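Local coordinates for D-isomer specific 2-hydroxyacid dehydrogenase family protein (Desulfovibrio vulgaris, PDB 5TX7) that probably catalyses the NAD-dependent interconversion of D-2-hydroxyacids and the corresponding 2-oxoacids, at residues Val49-Val54 with Val70-Thr75. Numbering follows the deposited sequence.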
loop_
_atom_site.group_PDB
_atom_site.type_symbol
_atom_site.label_atom_id
_atom_site.label_comp_id
_atom_site.label_asym_id
_atom_site.label_seq_id
_atom_site.Cartn_x
_atom_site.Cartn_y
_atom_site.Cartn_z
ATOM N N VAL A 49 -34.513 -1.620 -15.083
ATOM C CA VAL A 49 -33.320 -1.105 -15.737
ATOM C C VAL A 49 -32.206 -0.940 -14.683
ATOM O O VAL A 49 -32.433 -0.391 -13.592
ATOM C CB VAL A 49 -33.607 0.236 -16.453
ATOM C CG1 VAL A 49 -32.318 0.999 -16.786
ATOM C CG2 VAL A 49 -34.405 -0.015 -17.712
ATOM N N LEU A 50 -31.005 -1.416 -15.020
ATOM C CA LEU A 50 -29.805 -1.208 -14.193
ATOM C C LEU A 50 -28.886 -0.220 -14.915
ATOM O O LEU A 50 -28.593 -0.400 -16.103
ATOM C CB LEU A 50 -29.074 -2.517 -13.965
ATOM C CG LEU A 50 -29.934 -3.680 -13.448
ATOM C CD1 LEU A 50 -29.093 -4.956 -13.420
ATOM C CD2 LEU A 50 -30.534 -3.343 -12.075
ATOM N N THR A 51 -28.487 0.836 -14.208
ATOM C CA THR A 51 -27.594 1.840 -14.748
ATOM C C THR A 51 -26.527 2.159 -13.702
ATOM O O THR A 51 -26.814 2.240 -12.517
ATOM C CB THR A 51 -28.339 3.133 -15.150
ATOM O OG1 THR A 51 -27.403 4.111 -15.609
ATOM C CG2 THR A 51 -29.145 3.747 -13.981
ATOM N N ASN A 52 -25.289 2.295 -14.152
ATOM C CA ASN A 52 -24.223 2.834 -13.331
ATOM C C ASN A 52 -24.148 4.333 -13.629
ATOM O O ASN A 52 -24.491 5.146 -12.789
ATOM C CB ASN A 52 -22.899 2.099 -13.613
ATOM C CG ASN A 52 -21.836 2.369 -12.565
ATOM O OD1 ASN A 52 -21.843 3.401 -11.902
ATOM N ND2 ASN A 52 -20.914 1.421 -12.412
ATOM N N LYS A 53 -23.724 4.682 -14.835
ATOM C CA LYS A 53 -23.569 6.081 -15.238
ATOM C C LYS A 53 -24.368 6.449 -16.488
ATOM O O LYS A 53 -24.204 7.550 -17.003
ATOM C CB LYS A 53 -22.076 6.404 -15.468
ATOM C CG LYS A 53 -21.185 6.254 -14.254
ATOM C CD LYS A 53 -21.538 7.221 -13.133
ATOM C CE LYS A 53 -20.612 7.048 -11.927
ATOM N NZ LYS A 53 -21.068 5.961 -11.009
ATOM N N VAL A 54 -25.220 5.556 -16.986
ATOM C CA VAL A 54 -26.080 5.895 -18.126
ATOM C C VAL A 54 -27.188 6.824 -17.616
ATOM O O VAL A 54 -27.870 6.494 -16.650
ATOM C CB VAL A 54 -26.673 4.655 -18.796
ATOM C CG1 VAL A 54 -27.667 5.056 -19.884
ATOM C CG2 VAL A 54 -25.549 3.814 -19.399
ATOM N N VAL A 70 -35.925 1.051 -11.233
ATOM C CA VAL A 70 -34.532 1.341 -11.574
ATOM C C VAL A 70 -33.621 1.067 -10.381
ATOM O O VAL A 70 -33.880 1.550 -9.272
ATOM C CB VAL A 70 -34.366 2.787 -12.037
ATOM C CG1 VAL A 70 -32.898 3.084 -12.350
ATOM C CG2 VAL A 70 -35.250 3.035 -13.257
ATOM N N SER A 71 -32.581 0.271 -10.594
ATOM C CA SER A 71 -31.545 0.127 -9.578
ATOM C C SER A 71 -30.234 0.696 -10.120
ATOM O O SER A 71 -29.816 0.362 -11.231
ATOM C CB SER A 71 -31.378 -1.327 -9.142
ATOM O OG SER A 71 -30.750 -1.384 -7.861
ATOM N N VAL A 72 -29.615 1.567 -9.330
ATOM C CA VAL A 72 -28.386 2.226 -9.716
ATOM C C VAL A 72 -27.203 1.475 -9.121
ATOM O O VAL A 72 -27.172 1.217 -7.910
ATOM C CB VAL A 72 -28.367 3.683 -9.240
ATOM C CG1 VAL A 72 -27.066 4.371 -9.650
ATOM C CG2 VAL A 72 -29.569 4.423 -9.802
ATOM N N LEU A 73 -26.219 1.187 -9.974
ATOM C CA LEU A 73 -25.063 0.350 -9.647
ATOM C C LEU A 73 -23.940 1.215 -9.084
ATOM O O LEU A 73 -22.815 1.239 -9.594
ATOM C CB LEU A 73 -24.591 -0.413 -10.894
ATOM C CG LEU A 73 -25.622 -1.265 -11.641
ATOM C CD1 LEU A 73 -25.077 -1.708 -12.995
ATOM C CD2 LEU A 73 -26.031 -2.459 -10.801
ATOM N N ALA A 74 -24.268 1.899 -7.998
ATOM C CA ALA A 74 -23.427 2.918 -7.398
ATOM C C ALA A 74 -24.138 3.440 -6.157
ATOM O O ALA A 74 -25.297 3.138 -5.928
ATOM C CB ALA A 74 -23.185 4.070 -8.385
ATOM N N THR A 75 -23.427 4.227 -5.374
ATOM C CA THR A 75 -24.022 4.974 -4.276
ATOM C C THR A 75 -24.606 6.282 -4.816
ATOM O O THR A 75 -25.672 6.729 -4.380
ATOM C CB THR A 75 -22.969 5.279 -3.199
ATOM O OG1 THR A 75 -22.283 4.065 -2.839
ATOM C CG2 THR A 75 -23.630 5.867 -1.963
HETATM O O HOH W 1 -20.078 1.776 -9.254
#
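The side-chain amide of Asn52 has the backbone carbonyl of Leu73 over one face. Leu73 O sits 3.3 Å from Asn52 CG, above the plane, and makes no hydrogen bond with the amide. A water on the same side of the plane bridges the two groups. It accepts from Asn52 ND2 at 3.3 Å and donates to Leu73 O at 2.8 Å. Lys53 NZ donates to Asn52 OD1 at 2.8 Å, tilted 20° from the carbonyl plane toward the opposite side. The lysine chain bends at chi2 and chi4 to bring its amine back there. With OD1 and ND2 each bonded, the flip of the amide is probably set. Trp136 of the second subunit packs on Asn52 and makes a cation-pi contact with Lys53.

Before Asn52 and Leu73, strands 48-51 and 69-72 run parallel. Ser71 N donates to Val49 O, Thr51 N to Ser71 O, and Leu73 N to Thr51 O at 2.8 Å. On one sheet face, Leu50 CD2 meets Ser71 CB at 3.7 Å, with helix 292-310 covering both residues. Leu50 CB also meets Leu73 CD1. On the other face, Thr51 CG2 touches Val70 CG1 at 4.1 Å. Thr51 OG1 lies anti to its own N (chi1 177°) and donates in plane to a lone pair of Val54 O.

After the strand, Leu73 centres an inverse gamma turn. The carboxylate of Asp8 accepts hydrogen bonds from Asn52 N and Lys53 N. The arrangement is a beta-alpha-beta crossover, strand 48-51, helix 58-62, strand 69-72, in the five-stranded parallel sheet of the flavodoxin-like substrate-binding domain of D-2-hydroxyacid dehydrogenases.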